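Side-chain contacts in phenylalanine--tRNA ligase beta subunit (Pyrococcus horikoshii, PDB 2CXI), which helps catalyse ATP-dependent attachment of phenylalanine to tRNA(Phe) in an alpha2beta2 enzyme, this chain being an N-terminal fragment of the beta subunit: residues Asp36-Glu41 / Val45-Asp50; Lys3-Lys8 / Met122-Glu127; Asp10-Arg13 / Ser18-Ile21. One frame throughout, in Å; residues are numbered along the deposited sequence.

Interaction 1: residues Asp36-Glu41 / Val45-Asp50; sequences DDVWEE and VYFKLD
Trp39 and Tyr46 form a hydrogen-bonded pair in the antiparallel hairpin of strands 33-41 and 44-51. Tyr46 N to Trp39 O spans 2.8 Å and is almost straight, and Trp39 N returns a bond to Tyr46 O. At the other end Lys48 O accepts from two successive amides, Asp36 N at 2.8 Å and Asp37 N at 3.3 Å, which makes a classic beta bulge.

Among the aromatic contacts, Trp39 takes a chi1 of 71°, which lays its six-membered ring over Tyr46 CB, 3.6 Å from the centroid, as a CH-pi contact. The five-membered ring of Trp39 and the Tyr46 ring are nearly parallel (21°) but slid apart, with little overlap. In the indole plane, Trp39 NE1 donates a hydrogen bond to Glu41 OE2 at 2.8 Å; Glu41 OE2 accepts through its anti lone pair, and this bond should fix the ring's rotation.

Apolar contacts lie on the reverse face. Val38 CG1 meets Val45 CG1 at 3.8 Å, while Val38 CG2 lies beside Phe47 CD1. Phe47 in turn packs edge-to-face with Trp24.

Lys48 bends its amine away to a salt bridge with Asp5 of strand 3-7. The hairpin thus has one polar, aromatic face and one largely apolar face, with Glu40 at its end and Phe47 reaching helices 8-15 and 21-30.

Interaction 2: residues Lys3-Lys8 / Met122-Glu127; sequences KFDVSK and MIQLQE
Gln124 meets the backbone of Asp5 with both ends of its side-chain amide. OE1 accepts from Asp5 N at 3.0 Å, the donor tilted 25° from the amide C=O plane, and NE2 donates to Asp5 O at 2.8 Å. The second bond lies in the plane of the amide and uses a lone pair in the plane of the backbone carbonyl. Two bonds to one residue hold the amide against rotation.

Phe4 supplies the apolar side of this first shell. Its CB rests 3.6 Å from Gln124 CD, and its ring stands perpendicular to the amide, with NE2 near the ring plane at the CD2 edge, 4.1 Å away.

Gln124 reaches the strand because its chain is fully extended: CG is anti to the backbone N (chi1 -179°) and the next torsion is also near 180°. Further out, Gln121 NE2 gives Asp5 O a second donor, and Lys128 NZ bonds to Lys3 O. Ser7 OG, which also caps helix 8-15, binds Asp117. Met122, modelled as selenomethionine, and Leu125 pack the helix on helix 240-255.

Since Phe4 and Val6 pair with strand 44-51, Asp5 turns its N and O to the outer edge of the three-stranded sheet. There the primary amide takes the place that the N-H and C=O of one residue of a further strand would fill in a hydrogen-bonded antiparallel pair, joining the N-terminal sheet to helix 116-133 of the B3/4 region.

Interaction 3: residues Asp10-Arg13 / Ser18-Ile21; sequences DLER and SFSI
The carboxylate of Glu12 and the ring of Phe19 meet without stacking: OE2 lies near the ring plane, at the CD2 edge, 4.2 Å away. Trp24 makes an edge-to-face pair with the same Phe19 ring. The backbone of Phe19 approaches the carboxylate from above its plane, and its N donates to OE2 at 3.0 Å from a position 57° out of that plane. The other oxygen, OE1, is 3.4 Å from Ser18 CB, and the carboxylate carbon CD stands 3.6 Å from Ser18 CA, so the acid lies against CA and CB of Ser18.

Glu12 gets there with CG anti to its own carbonyl carbon (chi1 -66°) and an extended chain beyond, which carries the acid off helix 8-15. OE2 has further partners in a salt bridge from Lys8 NZ and a hydrogen bond from Trp24 NE1. Several donors thus share this oxygen, which would probably favour the ionised acid.

The arrangement belongs to the short loop between helix 8-15 and helix 21-30 in the N-terminal part of the beta subunit, where a side chain of the first helix binds the backbone leading to the second. Ser20 is the N-cap of that second helix. Its OG caps a backbone N in the first turn, while its own N bonds to Glu23 OE1, consistent with a capping box.

Within helix 8-15, Arg13 grips Asp10 side-on. NE and NH2 both bond to OD1, at 2.8 and 3.0 Å, with that oxygen in the guanidinium plane. NE uses the anti lone pair of OD1, whereas NH2 comes from above the carboxylate plane. Arg257 pairs with Asp10 OD2 and Asp115 with Arg13 NH1, extending the salt bridge into a network of alternating charges.

All three contacts involve the N-terminal part of the chain. Interactions 1 and 2, their centres about 12 Å apart, share one sheet: strand 3-7 lines up beside strand 44-51, with Leu49 N 2.9 Å from Phe4 O and the Lys48-Asp5 salt bridge between them. Interaction 3, its centre also about 12 Å from that of interaction 1, adjoins the hairpin's largely apolar face, where Phe47 CE1 meets Ile21 CD1 at 3.8 Å; Leu11 also borders Phe47, though its side-chain position is doubtful. Lys8 connects interactions 2 and 3, whose centres are about 16 Å apart, its NZ lying 3.2 Å from Phe19 O. None of them lies at the predicted magnesium site of Asp331, Asp337, Glu340 and Asp341.

Interaction 1: residues Asp36-Glu41 / Val45-Asp50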
loop_
_atom_site.group_PDB
_atom_site.type_symbol
_atom_site.label_atom_id
_atom_site.label_comp_id
_atom_site.label_asym_id
_atom_site.label_seq_id
_atom_site.Cartn_x
_atom_site.Cartn_y
_atom_site.Cartn_z
ATOM N N ASP A 36 27.317 -34.540 30.916
ATOM C CA ASP A 36 28.117 -35.472 30.131
ATOM C C ASP A 36 29.599 -35.122 30.114
ATOM O O ASP A 36 30.449 -36.025 30.038
ATOM C CB ASP A 36 27.598 -35.548 28.692
ATOM C CG ASP A 36 28.104 -36.764 27.960
ATOM O OD1 ASP A 36 27.914 -37.882 28.492
ATOM O OD2 ASP A 36 28.719 -36.692 26.872
ATOM N N ASP A 37 29.920 -33.826 30.158
ATOM C CA ASP A 37 31.331 -33.393 30.186
ATOM C C ASP A 37 31.417 -31.984 30.731
ATOM O O ASP A 37 30.414 -31.270 30.728
ATOM C CB ASP A 37 31.929 -33.427 28.772
ATOM C CG ASP A 37 33.468 -33.559 28.770
ATOM O OD1 ASP A 37 34.109 -33.755 29.837
ATOM O OD2 ASP A 37 34.113 -33.423 27.722
ATOM N N VAL A 38 32.596 -31.598 31.215
ATOM C CA VAL A 38 32.912 -30.229 31.651
ATOM C C VAL A 38 34.341 -29.988 31.160
ATOM O O VAL A 38 35.219 -30.823 31.375
ATOM C CB VAL A 38 32.862 -30.038 33.206
ATOM C CG1 VAL A 38 33.279 -28.591 33.619
ATOM C CG2 VAL A 38 31.471 -30.436 33.801
ATOM N N TRP A 39 34.570 -28.880 30.468
ATOM C CA TRP A 39 35.931 -28.494 30.070
ATOM C C TRP A 39 36.034 -26.958 30.041
ATOM O O TRP A 39 35.034 -26.238 30.144
ATOM C CB TRP A 39 36.304 -29.089 28.696
ATOM C CG TRP A 39 35.559 -28.443 27.530
ATOM C CD1 TRP A 39 36.033 -27.486 26.676
ATOM C CD2 TRP A 39 34.201 -28.710 27.115
ATOM N NE1 TRP A 39 35.060 -27.152 25.759
ATOM C CE2 TRP A 39 33.928 -27.888 26.008
ATOM C CE3 TRP A 39 33.188 -29.578 27.572
ATOM C CZ2 TRP A 39 32.679 -27.902 25.341
ATOM C CZ3 TRP A 39 31.951 -29.587 26.917
ATOM C CH2 TRP A 39 31.707 -28.745 25.826
ATOM N N GLU A 40 37.259 -26.471 29.946
ATOM C CA GLU A 40 37.522 -25.042 29.850
ATOM C C GLU A 40 38.160 -24.751 28.512
ATOM O O GLU A 40 38.885 -25.590 27.974
ATOM C CB GLU A 40 38.503 -24.625 30.927
ATOM C CG GLU A 40 37.910 -23.940 32.110
ATOM C CD GLU A 40 38.948 -23.637 33.173
ATOM O OE1 GLU A 40 38.722 -24.033 34.333
ATOM O OE2 GLU A 40 39.963 -22.997 32.845
ATOM N N GLU A 41 37.869 -23.567 27.978
ATOM C CA GLU A 41 38.536 -23.032 26.802
ATOM C C GLU A 41 38.849 -21.590 27.097
ATOM O O GLU A 41 37.936 -20.802 27.348
ATOM C CB GLU A 41 37.654 -23.096 25.569
ATOM C CG GLU A 41 37.405 -24.494 25.062
ATOM C CD GLU A 41 36.544 -24.502 23.814
ATOM O OE1 GLU A 41 36.892 -23.772 22.858
ATOM O OE2 GLU A 41 35.537 -25.246 23.780
ATOM N N VAL A 45 34.364 -21.854 31.157
ATOM C CA VAL A 45 33.859 -23.207 31.406
ATOM C C VAL A 45 32.649 -23.546 30.498
ATOM O O VAL A 45 31.692 -22.754 30.401
ATOM C CB VAL A 45 33.518 -23.433 32.917
ATOM C CG1 VAL A 45 32.910 -24.821 33.163
ATOM C CG2 VAL A 45 34.764 -23.209 33.820
ATOM N N TYR A 46 32.685 -24.748 29.915
ATOM C CA TYR A 46 31.590 -25.306 29.113
ATOM C C TYR A 46 31.130 -26.641 29.676
ATOM O O TYR A 46 31.940 -27.374 30.281
ATOM C CB TYR A 46 32.050 -25.503 27.673
ATOM C CG TYR A 46 32.307 -24.191 26.986
ATOM C CD1 TYR A 46 31.274 -23.500 26.367
ATOM C CD2 TYR A 46 33.595 -23.618 26.986
ATOM C CE1 TYR A 46 31.517 -22.263 25.736
ATOM C CE2 TYR A 46 33.844 -22.399 26.366
ATOM C CZ TYR A 46 32.809 -21.726 25.741
ATOM O OH TYR A 46 33.063 -20.512 25.117
ATOM N N PHE A 47 29.831 -26.911 29.541
ATOM C CA PHE A 47 29.253 -28.217 29.812
ATOM C C PHE A 47 28.740 -28.838 28.504
ATOM O O PHE A 47 28.222 -28.124 27.609
ATOM C CB PHE A 47 28.048 -28.113 30.772
ATOM C CG PHE A 47 28.288 -27.359 32.043
ATOM C CD1 PHE A 47 29.542 -27.330 32.675
ATOM C CD2 PHE A 47 27.187 -26.771 32.701
ATOM C CE1 PHE A 47 29.708 -26.670 33.880
ATOM C CE2 PHE A 47 27.341 -26.125 33.929
ATOM C CZ PHE A 47 28.596 -26.071 34.527
ATOM N N LYS A 48 28.885 -30.153 28.383
ATOM C CA LYS A 48 28.045 -30.905 27.472
ATOM C C LYS A 48 26.922 -31.549 28.306
ATOM O O LYS A 48 27.173 -32.304 29.262
ATOM C CB LYS A 48 28.806 -31.966 26.687
ATOM C CG LYS A 48 27.882 -32.698 25.663
ATOM C CD LYS A 48 28.660 -33.698 24.808
ATOM C CE LYS A 48 29.907 -33.054 24.176
ATOM N NZ LYS A 48 29.569 -32.177 23.005
ATOM N N LEU A 49 25.687 -31.203 27.956
ATOM C CA LEU A 49 24.518 -31.724 28.628
ATOM C C LEU A 49 23.874 -32.815 27.781
ATOM O O LEU A 49 23.927 -32.776 26.546
ATOM C CB LEU A 49 23.528 -30.587 28.929
ATOM C CG LEU A 49 24.039 -29.403 29.759
ATOM C CD1 LEU A 49 22.952 -28.353 29.972
ATOM C CD2 LEU A 49 24.521 -29.945 31.142
ATOM N N ASP A 50 23.320 -33.815 28.461
ATOM C CA ASP A 50 22.674 -34.920 27.785
ATOM C C ASP A 50 21.221 -34.840 28.183
ATOM O O ASP A 50 20.868 -35.091 29.342
ATOM C CB ASP A 50 23.298 -36.229 28.245
ATOM C CG ASP A 50 22.713 -37.468 27.559
ATOM O OD1 ASP A 50 21.795 -37.380 26.717
ATOM O OD2 ASP A 50 23.173 -38.607 27.846
#

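Interaction 2: residues Lys3-Lys8 / Met122-Glu127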
loop_
_atom_site.group_PDB
_atom_site.type_symbol
_atom_site.label_atom_id
_atom_site.label_comp_id
_atom_site.label_asym_id
_atom_site.label_seq_id
_atom_site.Cartn_x
_atom_site.Cartn_y
_atom_site.Cartn_z
ATOM N N LYS A 3 22.222 -34.505 23.048
ATOM C CA LYS A 3 23.295 -33.797 23.719
ATOM C C LYS A 3 23.532 -32.407 23.118
ATOM O O LYS A 3 23.323 -32.196 21.909
ATOM C CB LYS A 3 24.594 -34.612 23.650
ATOM C CG LYS A 3 24.531 -35.917 24.483
ATOM C CD LYS A 3 25.848 -36.700 24.422
ATOM C CE LYS A 3 25.648 -38.087 25.005
ATOM N NZ LYS A 3 26.929 -38.885 24.977
ATOM N N PHE A 4 23.971 -31.463 23.950
ATOM C CA PHE A 4 24.246 -30.116 23.445
ATOM C C PHE A 4 25.185 -29.413 24.386
ATOM O O PHE A 4 25.187 -29.685 25.568
ATOM C CB PHE A 4 22.955 -29.292 23.275
ATOM C CG PHE A 4 22.112 -29.193 24.536
ATOM C CD1 PHE A 4 21.328 -30.260 24.947
ATOM C CD2 PHE A 4 22.100 -28.032 25.284
ATOM C CE1 PHE A 4 20.543 -30.175 26.115
ATOM C CE2 PHE A 4 21.304 -27.918 26.417
ATOM C CZ PHE A 4 20.535 -28.987 26.828
ATOM N N ASP A 5 25.964 -28.496 23.835
ATOM C CA ASP A 5 26.922 -27.748 24.590
ATOM C C ASP A 5 26.355 -26.417 25.063
ATOM O O ASP A 5 25.533 -25.794 24.380
ATOM C CB ASP A 5 28.131 -27.462 23.728
ATOM C CG ASP A 5 28.853 -28.716 23.293
ATOM O OD1 ASP A 5 28.698 -29.808 23.908
ATOM O OD2 ASP A 5 29.657 -28.661 22.363
ATOM N N VAL A 6 26.799 -26.001 26.244
ATOM C CA VAL A 6 26.400 -24.744 26.833
ATOM C C VAL A 6 27.564 -24.108 27.602
ATOM O O VAL A 6 28.503 -24.799 28.086
ATOM C CB VAL A 6 25.190 -24.882 27.794
ATOM C CG1 VAL A 6 23.891 -25.326 27.049
ATOM C CG2 VAL A 6 25.484 -25.854 28.935
ATOM N N SER A 7 27.476 -22.787 27.739
ATOM C CA SER A 7 28.436 -22.076 28.536
ATOM C C SER A 7 27.969 -21.893 29.962
ATOM O O SER A 7 26.824 -21.502 30.199
ATOM C CB SER A 7 28.825 -20.750 27.833
ATOM O OG SER A 7 29.122 -19.751 28.755
ATOM N N LYS A 8 28.841 -22.227 30.933
ATOM C CA LYS A 8 28.486 -22.072 32.350
ATOM C C LYS A 8 28.066 -20.642 32.670
ATOM O O LYS A 8 27.100 -20.435 33.416
ATOM C CB LYS A 8 29.635 -22.483 33.285
ATOM C CG LYS A 8 29.336 -22.305 34.804
ATOM C CD LYS A 8 30.590 -22.822 35.609
ATOM C CE LYS A 8 30.389 -22.753 37.139
ATOM N NZ LYS A 8 30.368 -21.334 37.693
HETATM N N MSE A 122 21.201 -20.245 19.952
HETATM C CA MSE A 122 20.086 -20.126 19.005
HETATM C C MSE A 122 20.339 -21.029 17.798
HETATM O O MSE A 122 19.455 -21.784 17.403
HETATM C CB MSE A 122 19.917 -18.655 18.615
HETATM C CG MSE A 122 18.710 -18.300 17.744
HETATM SE SE MSE A 122 18.823 -16.351 17.163
HETATM C CE MSE A 122 20.040 -15.845 18.577
ATOM N N ILE A 123 21.554 -20.999 17.241
ATOM C CA ILE A 123 21.953 -21.898 16.144
ATOM C C ILE A 123 21.945 -23.403 16.494
ATOM O O ILE A 123 21.466 -24.232 15.711
ATOM C CB ILE A 123 23.351 -21.479 15.553
ATOM C CG1 ILE A 123 23.267 -20.070 14.928
ATOM C CG2 ILE A 123 23.872 -22.529 14.561
ATOM C CD1 ILE A 123 24.596 -19.537 14.270
ATOM N N GLN A 124 22.498 -23.757 17.649
ATOM C CA GLN A 124 22.501 -25.159 18.077
ATOM C C GLN A 124 21.044 -25.654 18.287
ATOM O O GLN A 124 20.707 -26.778 17.907
ATOM C CB GLN A 124 23.257 -25.280 19.379
ATOM C CG GLN A 124 23.334 -26.674 19.904
ATOM C CD GLN A 124 24.238 -26.773 21.122
ATOM O OE1 GLN A 124 25.190 -27.554 21.129
ATOM N NE2 GLN A 124 23.906 -26.025 22.169
ATOM N N LEU A 125 20.208 -24.800 18.868
ATOM C CA LEU A 125 18.794 -25.144 19.105
ATOM C C LEU A 125 18.043 -25.378 17.783
ATOM O O LEU A 125 17.300 -26.363 17.598
ATOM C CB LEU A 125 18.102 -24.112 20.002
ATOM C CG LEU A 125 16.627 -24.414 20.357
ATOM C CD1 LEU A 125 16.491 -25.739 21.095
ATOM C CD2 LEU A 125 16.066 -23.258 21.185
ATOM N N GLN A 126 18.312 -24.511 16.831
ATOM C CA GLN A 126 17.793 -24.662 15.484
ATOM C C GLN A 126 18.185 -26.039 14.906
ATOM O O GLN A 126 17.338 -26.785 14.398
ATOM C CB GLN A 126 18.284 -23.437 14.689
ATOM C CG GLN A 126 18.283 -23.487 13.250
ATOM C CD GLN A 126 18.742 -22.138 12.676
ATOM O OE1 GLN A 126 18.339 -21.786 11.597
ATOM N NE2 GLN A 126 19.567 -21.391 13.419
ATOM N N GLU A 127 19.454 -26.422 15.047
ATOM C CA GLU A 127 19.903 -27.710 14.559
ATOM C C GLU A 127 19.341 -28.868 15.374
ATOM O O GLU A 127 18.946 -29.873 14.806
ATOM C CB GLU A 127 21.437 -27.791 14.546
ATOM C CG GLU A 127 22.110 -26.745 13.656
ATOM C CD GLU A 127 23.632 -26.595 13.870
ATOM O OE1 GLU A 127 24.237 -27.259 14.767
ATOM O OE2 GLU A 127 24.235 -25.793 13.126
#

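Interaction 3: residues Asp10-Arg13 / Ser18-Ile21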
loop_
_atom_site.group_PDB
_atom_site.type_symbol
_atom_site.label_atom_id
_atom_site.label_comp_id
_atom_site.label_asym_id
_atom_site.label_seq_id
_atom_site.Cartn_x
_atom_site.Cartn_y
_atom_site.Cartn_z
ATOM N N ASP A 10 26.865 -18.432 30.594
ATOM C CA ASP A 10 25.579 -18.149 29.901
ATOM C C ASP A 10 24.428 -18.642 30.779
ATOM O O ASP A 10 23.487 -17.907 31.031
ATOM C CB ASP A 10 25.553 -18.778 28.514
ATOM C CG ASP A 10 24.325 -18.397 27.698
ATOM O OD1 ASP A 10 23.913 -17.228 27.756
ATOM O OD2 ASP A 10 23.744 -19.203 26.925
ATOM N N LEU A 11 24.507 -19.888 31.284
ATOM C CA LEU A 11 23.481 -20.415 32.190
ATOM C C LEU A 11 23.276 -19.544 33.425
ATOM O O LEU A 11 22.123 -19.220 33.809
ATOM C CB LEU A 11 23.920 -21.807 32.661
ATOM C CG LEU A 11 23.538 -23.142 32.009
ATOM C CD1 LEU A 11 22.371 -23.276 31.027
ATOM C CD2 LEU A 11 24.708 -24.103 31.773
ATOM N N GLU A 12 24.383 -19.149 34.052
ATOM C CA GLU A 12 24.345 -18.348 35.265
ATOM C C GLU A 12 23.771 -16.923 35.061
ATOM O O GLU A 12 23.033 -16.450 35.927
ATOM C CB GLU A 12 25.731 -18.338 35.951
ATOM C CG GLU A 12 26.043 -19.769 36.428
ATOM C CD GLU A 12 27.420 -19.989 37.025
ATOM O OE1 GLU A 12 28.361 -19.193 36.758
ATOM O OE2 GLU A 12 27.548 -20.994 37.793
ATOM N N ARG A 13 24.090 -16.265 33.951
ATOM C CA ARG A 13 23.433 -14.964 33.648
ATOM C C ARG A 13 21.936 -15.153 33.452
ATOM O O ARG A 13 21.154 -14.328 33.920
ATOM C CB ARG A 13 24.099 -14.207 32.485
ATOM C CG ARG A 13 24.044 -14.851 31.102
ATOM C CD ARG A 13 24.284 -13.884 29.931
ATOM N NE ARG A 13 24.424 -14.581 28.664
ATOM C CZ ARG A 13 24.961 -14.030 27.574
ATOM N NH1 ARG A 13 25.398 -12.766 27.599
ATOM N NH2 ARG A 13 25.061 -14.732 26.456
ATOM N N SER A 18 25.309 -17.622 40.483
ATOM C CA SER A 18 26.318 -18.616 40.115
ATOM C C SER A 18 26.337 -19.774 41.128
ATOM O O SER A 18 25.763 -19.688 42.225
ATOM C CB SER A 18 27.732 -18.030 39.912
ATOM O OG SER A 18 28.134 -17.388 41.088
ATOM N N PHE A 19 26.940 -20.880 40.701
ATOM C CA PHE A 19 26.969 -22.110 41.493
ATOM C C PHE A 19 28.309 -22.793 41.306
ATOM O O PHE A 19 28.931 -22.702 40.233
ATOM C CB PHE A 19 25.875 -23.089 41.079
ATOM C CG PHE A 19 24.508 -22.500 41.032
ATOM C CD1 PHE A 19 23.667 -22.571 42.138
ATOM C CD2 PHE A 19 24.048 -21.893 39.872
ATOM C CE1 PHE A 19 22.377 -22.036 42.092
ATOM C CE2 PHE A 19 22.756 -21.349 39.831
ATOM C CZ PHE A 19 21.936 -21.422 40.944
ATOM N N SER A 20 28.771 -23.508 42.336
ATOM C CA SER A 20 29.986 -24.323 42.100
ATOM C C SER A 20 29.711 -25.482 41.137
ATOM O O SER A 20 28.546 -25.817 40.849
ATOM C CB SER A 20 30.501 -24.892 43.412
ATOM O OG SER A 20 29.535 -25.766 43.929
ATOM N N ILE A 21 30.788 -26.076 40.621
ATOM C CA ILE A 21 30.674 -27.291 39.832
ATOM C C ILE A 21 29.971 -28.408 40.625
ATOM O O ILE A 21 29.116 -29.137 40.092
ATOM C CB ILE A 21 32.060 -27.754 39.322
ATOM C CG1 ILE A 21 32.663 -26.714 38.351
ATOM C CG2 ILE A 21 31.939 -29.141 38.688
ATOM C CD1 ILE A 21 31.826 -26.466 37.061
#